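PDB 2C9K: pesticidal crystal protein Cry4Aa from Bacillus thuringiensis, which binds midgut epithelial cells of insect larvae as a pore-forming mosquito-larvicidal toxin and promotes their colloid-osmotic lysis. Local coordinates for residues N464-H469 against Q517-R522; A550-F555 against Q569-S574. All coordinates share one frame; numbering follows the deposited sequence.

Contact 1 of 2, residues N464-H469 against Q517-R522; sequences NTIYTH and QSYFIR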
loop_
_atom_site.group_PDB
_atom_site.type_symbol
_atom_site.label_atom_id
_atom_site.label_comp_id
_atom_site.label_asym_id
_atom_site.label_seq_id
_atom_site.Cartn_x
_atom_site.Cartn_y
_atom_site.Cartn_z
ATOM N N ASN A 464 16.808 -1.691 3.665
ATOM C CA ASN A 464 16.944 -1.501 2.222
ATOM C C ASN A 464 17.804 -2.590 1.601
ATOM O O ASN A 464 18.586 -2.314 0.687
ATOM C CB ASN A 464 17.593 -0.146 1.903
ATOM C CG ASN A 464 16.617 1.005 1.988
ATOM O OD1 ASN A 464 15.457 0.871 1.619
ATOM N ND2 ASN A 464 17.088 2.151 2.462
ATOM N N THR A 465 17.666 -3.824 2.060
ATOM C CA THR A 465 18.526 -4.862 1.514
ATOM C C THR A 465 18.418 -5.062 0.007
ATOM O O THR A 465 17.354 -4.906 -0.608
ATOM C CB THR A 465 18.322 -6.220 2.214
ATOM O OG1 THR A 465 17.153 -6.859 1.695
ATOM C CG2 THR A 465 18.168 -6.016 3.714
ATOM N N ILE A 466 19.562 -5.394 -0.575
ATOM C CA ILE A 466 19.674 -5.648 -1.994
ATOM C C ILE A 466 19.972 -7.130 -2.085
ATOM O O ILE A 466 20.972 -7.598 -1.544
ATOM C CB ILE A 466 20.819 -4.804 -2.598
ATOM C CG1 ILE A 466 20.446 -3.317 -2.477
ATOM C CG2 ILE A 466 21.071 -5.205 -4.044
ATOM C CD1 ILE A 466 21.476 -2.334 -2.961
ATOM N N TYR A 467 19.086 -7.874 -2.734
ATOM C CA TYR A 467 19.277 -9.302 -2.869
ATOM C C TYR A 467 20.105 -9.627 -4.099
ATOM O O TYR A 467 20.281 -8.794 -4.984
ATOM C CB TYR A 467 17.925 -10.011 -2.920
ATOM C CG TYR A 467 17.071 -9.749 -1.695
ATOM C CD1 TYR A 467 16.112 -8.736 -1.690
ATOM C CD2 TYR A 467 17.254 -10.495 -0.527
ATOM C CE1 TYR A 467 15.358 -8.474 -0.555
ATOM C CE2 TYR A 467 16.512 -10.241 0.617
ATOM C CZ TYR A 467 15.563 -9.231 0.602
ATOM O OH TYR A 467 14.829 -8.976 1.744
ATOM N N THR A 468 20.609 -10.852 -4.149
ATOM C CA THR A 468 21.460 -11.300 -5.248
ATOM C C THR A 468 20.839 -12.319 -6.192
ATOM O O THR A 468 21.390 -12.581 -7.254
ATOM C CB THR A 468 22.739 -11.946 -4.701
ATOM O OG1 THR A 468 22.387 -13.123 -3.963
ATOM C CG2 THR A 468 23.476 -10.991 -3.785
ATOM N N HIS A 469 19.709 -12.902 -5.800
ATOM C CA HIS A 469 19.057 -13.932 -6.602
ATOM C C HIS A 469 17.782 -13.494 -7.298
ATOM O O HIS A 469 16.973 -14.334 -7.701
ATOM C CB HIS A 469 18.749 -15.151 -5.732
ATOM C CG HIS A 469 17.670 -14.913 -4.721
ATOM N ND1 HIS A 469 17.771 -13.961 -3.732
ATOM C CD2 HIS A 469 16.454 -15.487 -4.566
ATOM C CE1 HIS A 469 16.665 -13.955 -3.011
ATOM N NE2 HIS A 469 15.849 -14.871 -3.497
ATOM N N GLN A 517 28.059 -9.847 -5.382
ATOM C CA GLN A 517 27.319 -9.749 -6.627
ATOM C C GLN A 517 27.620 -8.507 -7.444
ATOM O O GLN A 517 28.113 -7.497 -6.921
ATOM C CB GLN A 517 25.818 -9.769 -6.347
ATOM C CG GLN A 517 25.166 -11.107 -6.569
ATOM C CD GLN A 517 25.061 -11.486 -8.033
ATOM O OE1 GLN A 517 25.992 -11.285 -8.815
ATOM N NE2 GLN A 517 23.929 -12.063 -8.403
ATOM N N SER A 518 27.320 -8.603 -8.737
ATOM C CA SER A 518 27.477 -7.493 -9.661
ATOM C C SER A 518 26.058 -7.168 -10.104
ATOM O O SER A 518 25.203 -8.049 -10.146
ATOM C CB SER A 518 28.333 -7.886 -10.865
ATOM O OG SER A 518 29.704 -7.613 -10.617
ATOM N N TYR A 519 25.796 -5.906 -10.418
ATOM C CA TYR A 519 24.456 -5.524 -10.829
ATOM C C TYR A 519 24.466 -4.459 -11.899
ATOM O O TYR A 519 25.509 -4.043 -12.395
ATOM C CB TYR A 519 23.665 -4.935 -9.649
ATOM C CG TYR A 519 23.549 -5.788 -8.419
ATOM C CD1 TYR A 519 24.634 -5.952 -7.551
ATOM C CD2 TYR A 519 22.350 -6.430 -8.113
ATOM C CE1 TYR A 519 24.530 -6.744 -6.400
ATOM C CE2 TYR A 519 22.230 -7.224 -6.969
ATOM C CZ TYR A 519 23.324 -7.379 -6.118
ATOM O OH TYR A 519 23.208 -8.176 -5.004
ATOM N N PHE A 520 23.258 -4.040 -12.239
ATOM C CA PHE A 520 23.007 -2.943 -13.151
ATOM C C PHE A 520 21.929 -2.258 -12.329
ATOM O O PHE A 520 21.007 -2.922 -11.856
ATOM C CB PHE A 520 22.441 -3.417 -14.501
ATOM C CG PHE A 520 23.498 -3.861 -15.475
ATOM C CD1 PHE A 520 23.383 -5.075 -16.148
ATOM C CD2 PHE A 520 24.649 -3.097 -15.668
ATOM C CE1 PHE A 520 24.400 -5.525 -16.984
ATOM C CE2 PHE A 520 25.677 -3.544 -16.508
ATOM C CZ PHE A 520 25.549 -4.761 -17.161
ATOM N N ILE A 521 22.054 -0.967 -12.074
ATOM C CA ILE A 521 20.991 -0.339 -11.322
ATOM C C ILE A 521 20.085 0.309 -12.386
ATOM O O ILE A 521 20.560 0.972 -13.303
ATOM C CB ILE A 521 21.555 0.652 -10.201
ATOM C CG1 ILE A 521 21.096 2.080 -10.445
ATOM C CG2 ILE A 521 23.067 0.536 -10.086
ATOM C CD1 ILE A 521 19.690 2.306 -10.032
ATOM N N ARG A 522 18.783 0.041 -12.282
ATOM C CA ARG A 522 17.774 0.528 -13.232
ATOM C C ARG A 522 16.769 1.434 -12.531
ATOM O O ARG A 522 16.416 1.189 -11.386
ATOM C CB ARG A 522 17.053 -0.674 -13.836
ATOM C CG ARG A 522 16.037 -0.348 -14.884
ATOM C CD ARG A 522 15.479 -1.620 -15.478
ATOM N NE ARG A 522 14.457 -2.240 -14.638
ATOM C CZ ARG A 522 13.890 -3.416 -14.904
ATOM N NH1 ARG A 522 14.256 -4.099 -15.978
ATOM N NH2 ARG A 522 12.940 -3.902 -14.115
#
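The phenol ring of Tyr519 reaches from strand 517-527 to the loop 464-469 and meets the carbonyl oxygen of Tyr467 at its edge, in the plane of the ring. Tyr519 OH lies 3.0 Å from Tyr467 O, but it is also hydrogen-bonded to His512 NE2, so its one proton may serve either acceptor; the His512 ring meets the phenol with the two planes nearly perpendicular. Two methyl groups approach the same ring obliquely. With CG1 turned away from the carbonyl carbon (chi1 -65°), CG2 of Ile466 is the branch that comes within 3.7 Å of Tyr519 CE2, and Thr468 CG2 sits by the hydroxyl.

The other flat group, the Gln517 amide, is tied at both ends. Gln517 NE2 donates to Thr468 O at 2.8 Å, and each partner lies close to the plane of the other, with the hydrogen directed at a lone pair of the carbonyl; a weak bond joins NE2 to Thr611 O as well. Gln517 OE1 in turn takes the backbone N-H of Ser518, N to OE1 3.0 Å, from above the carbonyl plane. Together these bonds probably restrain the amide's rotation, while its CG packs against Thr468 CB and CG2. The arrangement places the loop before strand 471-475 against the beta-sandwich of domain III, as belongs to a three-domain Cry toxin.

Contact 2 of 2, residues A550-F555 against Q569-S574; sequences ALNPTF and QYLEFS
Gln569 opens the run of contacts made by strand 569-572, lending its CB to a loose van der Waals approach by Thr554 CG2 at 4.2 Å. The threonine's other branch is occupied elsewhere, since Thr554 OG1 is hydrogen-bonded to Asp567 O and Ser527 N; the methyl is the branch that faces the strand. Tyr570, next in sequence, points to the other side of the strand.

Leu571 carries most of the interface. Its CD1 continues the extended line of the side chain, anti to CA (chi2 -179°), and this single methyl does nearly all the touching. Leu571 CD1 comes 3.5 Å from Leu551 CD2, the two side chains slanting across each other, and it lies 3.4 Å from Ala550 O and 4.0 Å from Asn552 N. That amide nitrogen is hydrogen-bonded to Tyr525 OH, and the Tyr525 side chain also touches Leu571.

Further on, Phe573 touches Leu547 and Met549 of strand 545-550, and Leu571 also touches Met549. No hydrogen bond passes between 550-555 and 569-574; the contact is van der Waals, chiefly one leucine methyl against both side-chain and backbone atoms. Strand 545-550 is an outermost strand of the five-stranded sheet, whereas strand 569-572 pairs with 517-527 in the other; the contact closes the loop leaving one sheet over a strand of the other, within the beta-sandwich of domain III of a three-domain Cry toxin.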
loop_
_atom_site.group_PDB
_atom_site.type_symbol
_atom_site.label_atom_id
_atom_site.label_comp_id
_atom_site.label_asym_id
_atom_site.label_seq_id
_atom_site.Cartn_x
_atom_site.Cartn_y
_atom_site.Cartn_z
ATOM N N ALA A 550 21.064 10.202 -19.362
ATOM C CA ALA A 550 20.047 11.181 -19.714
ATOM C C ALA A 550 18.688 10.495 -19.696
ATOM O O ALA A 550 18.543 9.379 -20.195
ATOM C CB ALA A 550 20.319 11.739 -21.094
ATOM N N LEU A 551 17.700 11.159 -19.107
ATOM C CA LEU A 551 16.355 10.614 -19.035
ATOM C C LEU A 551 15.564 11.090 -20.249
ATOM O O LEU A 551 15.879 12.128 -20.829
ATOM C CB LEU A 551 15.676 11.073 -17.743
ATOM C CG LEU A 551 16.276 10.505 -16.455
ATOM C CD1 LEU A 551 15.535 11.076 -15.256
ATOM C CD2 LEU A 551 16.178 8.991 -16.468
ATOM N N ASN A 552 14.542 10.331 -20.635
ATOM C CA ASN A 552 13.723 10.685 -21.790
ATOM C C ASN A 552 12.350 11.178 -21.366
ATOM O O ASN A 552 11.878 10.869 -20.266
ATOM C CB ASN A 552 13.533 9.471 -22.694
ATOM C CG ASN A 552 14.843 8.881 -23.161
ATOM O OD1 ASN A 552 14.934 7.674 -23.399
ATOM N ND2 ASN A 552 15.864 9.725 -23.308
ATOM N N PRO A 553 11.688 11.966 -22.226
ATOM C CA PRO A 553 10.353 12.466 -21.886
ATOM C C PRO A 553 9.465 11.235 -21.862
ATOM O O PRO A 553 9.716 10.291 -22.602
ATOM C CB PRO A 553 10.025 13.381 -23.049
ATOM C CG PRO A 553 11.368 13.839 -23.500
ATOM C CD PRO A 553 12.182 12.593 -23.459
ATOM N N THR A 554 8.441 11.225 -21.019
ATOM C CA THR A 554 7.567 10.057 -20.944
ATOM C C THR A 554 6.099 10.459 -20.923
ATOM O O THR A 554 5.211 9.653 -21.203
ATOM C CB THR A 554 7.889 9.220 -19.697
ATOM O OG1 THR A 554 7.461 9.920 -18.525
ATOM C CG2 THR A 554 9.391 8.976 -19.610
ATOM N N PHE A 555 5.849 11.717 -20.587
ATOM C CA PHE A 555 4.491 12.223 -20.558
ATOM C C PHE A 555 4.525 13.706 -20.870
ATOM O O PHE A 555 5.600 14.294 -21.022
ATOM C CB PHE A 555 3.848 11.970 -19.190
ATOM C CG PHE A 555 4.330 12.889 -18.102
ATOM C CD1 PHE A 555 3.603 14.025 -17.764
ATOM C CD2 PHE A 555 5.492 12.601 -17.392
ATOM C CE1 PHE A 555 4.023 14.863 -16.725
ATOM C CE2 PHE A 555 5.920 13.429 -16.355
ATOM C CZ PHE A 555 5.181 14.565 -16.020
ATOM N N GLN A 569 8.410 4.892 -17.241
ATOM C CA GLN A 569 9.253 4.038 -18.068
ATOM C C GLN A 569 10.516 3.586 -17.345
ATOM O O GLN A 569 10.758 3.975 -16.197
ATOM C CB GLN A 569 9.599 4.759 -19.369
ATOM C CG GLN A 569 8.391 4.915 -20.284
ATOM C CD GLN A 569 7.791 3.571 -20.685
ATOM O OE1 GLN A 569 6.656 3.503 -21.166
ATOM N NE2 GLN A 569 8.561 2.493 -20.498
ATOM N N TYR A 570 11.321 2.763 -18.012
ATOM C CA TYR A 570 12.529 2.238 -17.395
ATOM C C TYR A 570 13.836 2.544 -18.102
ATOM O O TYR A 570 13.990 2.269 -19.290
ATOM C CB TYR A 570 12.433 0.719 -17.261
ATOM C CG TYR A 570 11.325 0.199 -16.372
ATOM C CD1 TYR A 570 9.982 0.378 -16.712
ATOM C CD2 TYR A 570 11.623 -0.530 -15.215
ATOM C CE1 TYR A 570 8.963 -0.161 -15.926
ATOM C CE2 TYR A 570 10.614 -1.074 -14.423
ATOM C CZ TYR A 570 9.288 -0.886 -14.788
ATOM O OH TYR A 570 8.296 -1.429 -14.018
ATOM N N LEU A 571 14.786 3.100 -17.357
ATOM C CA LEU A 571 16.113 3.383 -17.897
ATOM C C LEU A 571 17.119 2.701 -16.991
ATOM O O LEU A 571 16.901 2.590 -15.783
ATOM C CB LEU A 571 16.396 4.887 -17.970
ATOM C CG LEU A 571 15.963 5.514 -19.296
ATOM C CD1 LEU A 571 16.302 6.998 -19.322
ATOM C CD2 LEU A 571 16.655 4.774 -20.431
ATOM N N GLU A 572 18.220 2.249 -17.582
ATOM C CA GLU A 572 19.256 1.532 -16.855
ATOM C C GLU A 572 20.621 2.149 -17.117
ATOM O O GLU A 572 20.931 2.525 -18.246
ATOM C CB GLU A 572 19.247 0.081 -17.327
ATOM C CG GLU A 572 20.072 -0.879 -16.525
ATOM C CD GLU A 572 19.927 -2.300 -17.039
ATOM O OE1 GLU A 572 18.775 -2.783 -17.156
ATOM O OE2 GLU A 572 20.963 -2.936 -17.325
ATOM N N PHE A 573 21.438 2.266 -16.078
ATOM C CA PHE A 573 22.767 2.824 -16.249
ATOM C C PHE A 573 23.634 1.771 -16.930
ATOM O O PHE A 573 23.430 0.574 -16.737
ATOM C CB PHE A 573 23.373 3.193 -14.904
ATOM C CG PHE A 573 22.625 4.261 -14.175
ATOM C CD1 PHE A 573 21.696 3.933 -13.201
ATOM C CD2 PHE A 573 22.876 5.601 -14.437
ATOM C CE1 PHE A 573 21.027 4.924 -12.493
ATOM C CE2 PHE A 573 22.215 6.602 -13.737
ATOM C CZ PHE A 573 21.288 6.265 -12.761
ATOM N N SER A 574 24.608 2.219 -17.715
ATOM C CA SER A 574 25.483 1.308 -18.434
ATOM C C SER A 574 26.477 0.561 -17.553
ATOM O O SER A 574 26.416 -0.663 -17.444
ATOM C CB SER A 574 26.224 2.068 -19.532
ATOM O OG SER A 574 26.896 3.196 -19.009
#

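How the contacts relate
The two contacts follow one another along the chain, contact 1 closing before contact 2 opens, and their centres lie about 19 Å apart on the same side of the chain's centre. They are joined through one sheet: strand 517-527, used by contact 1, runs antiparallel to strand 569-572, used by contact 2. A probable backbone hydrogen bond from Phe573 N to Ile521 O, 3.2 Å long, links them directly, and Phe520 packs against Glu572 nearby. Contact 1 ties in the loop that enters strand 471-475, and contact 2 the loop that leaves the opposing sheet, so two distant parts of the sequence converge on neighbouring strands of domain III.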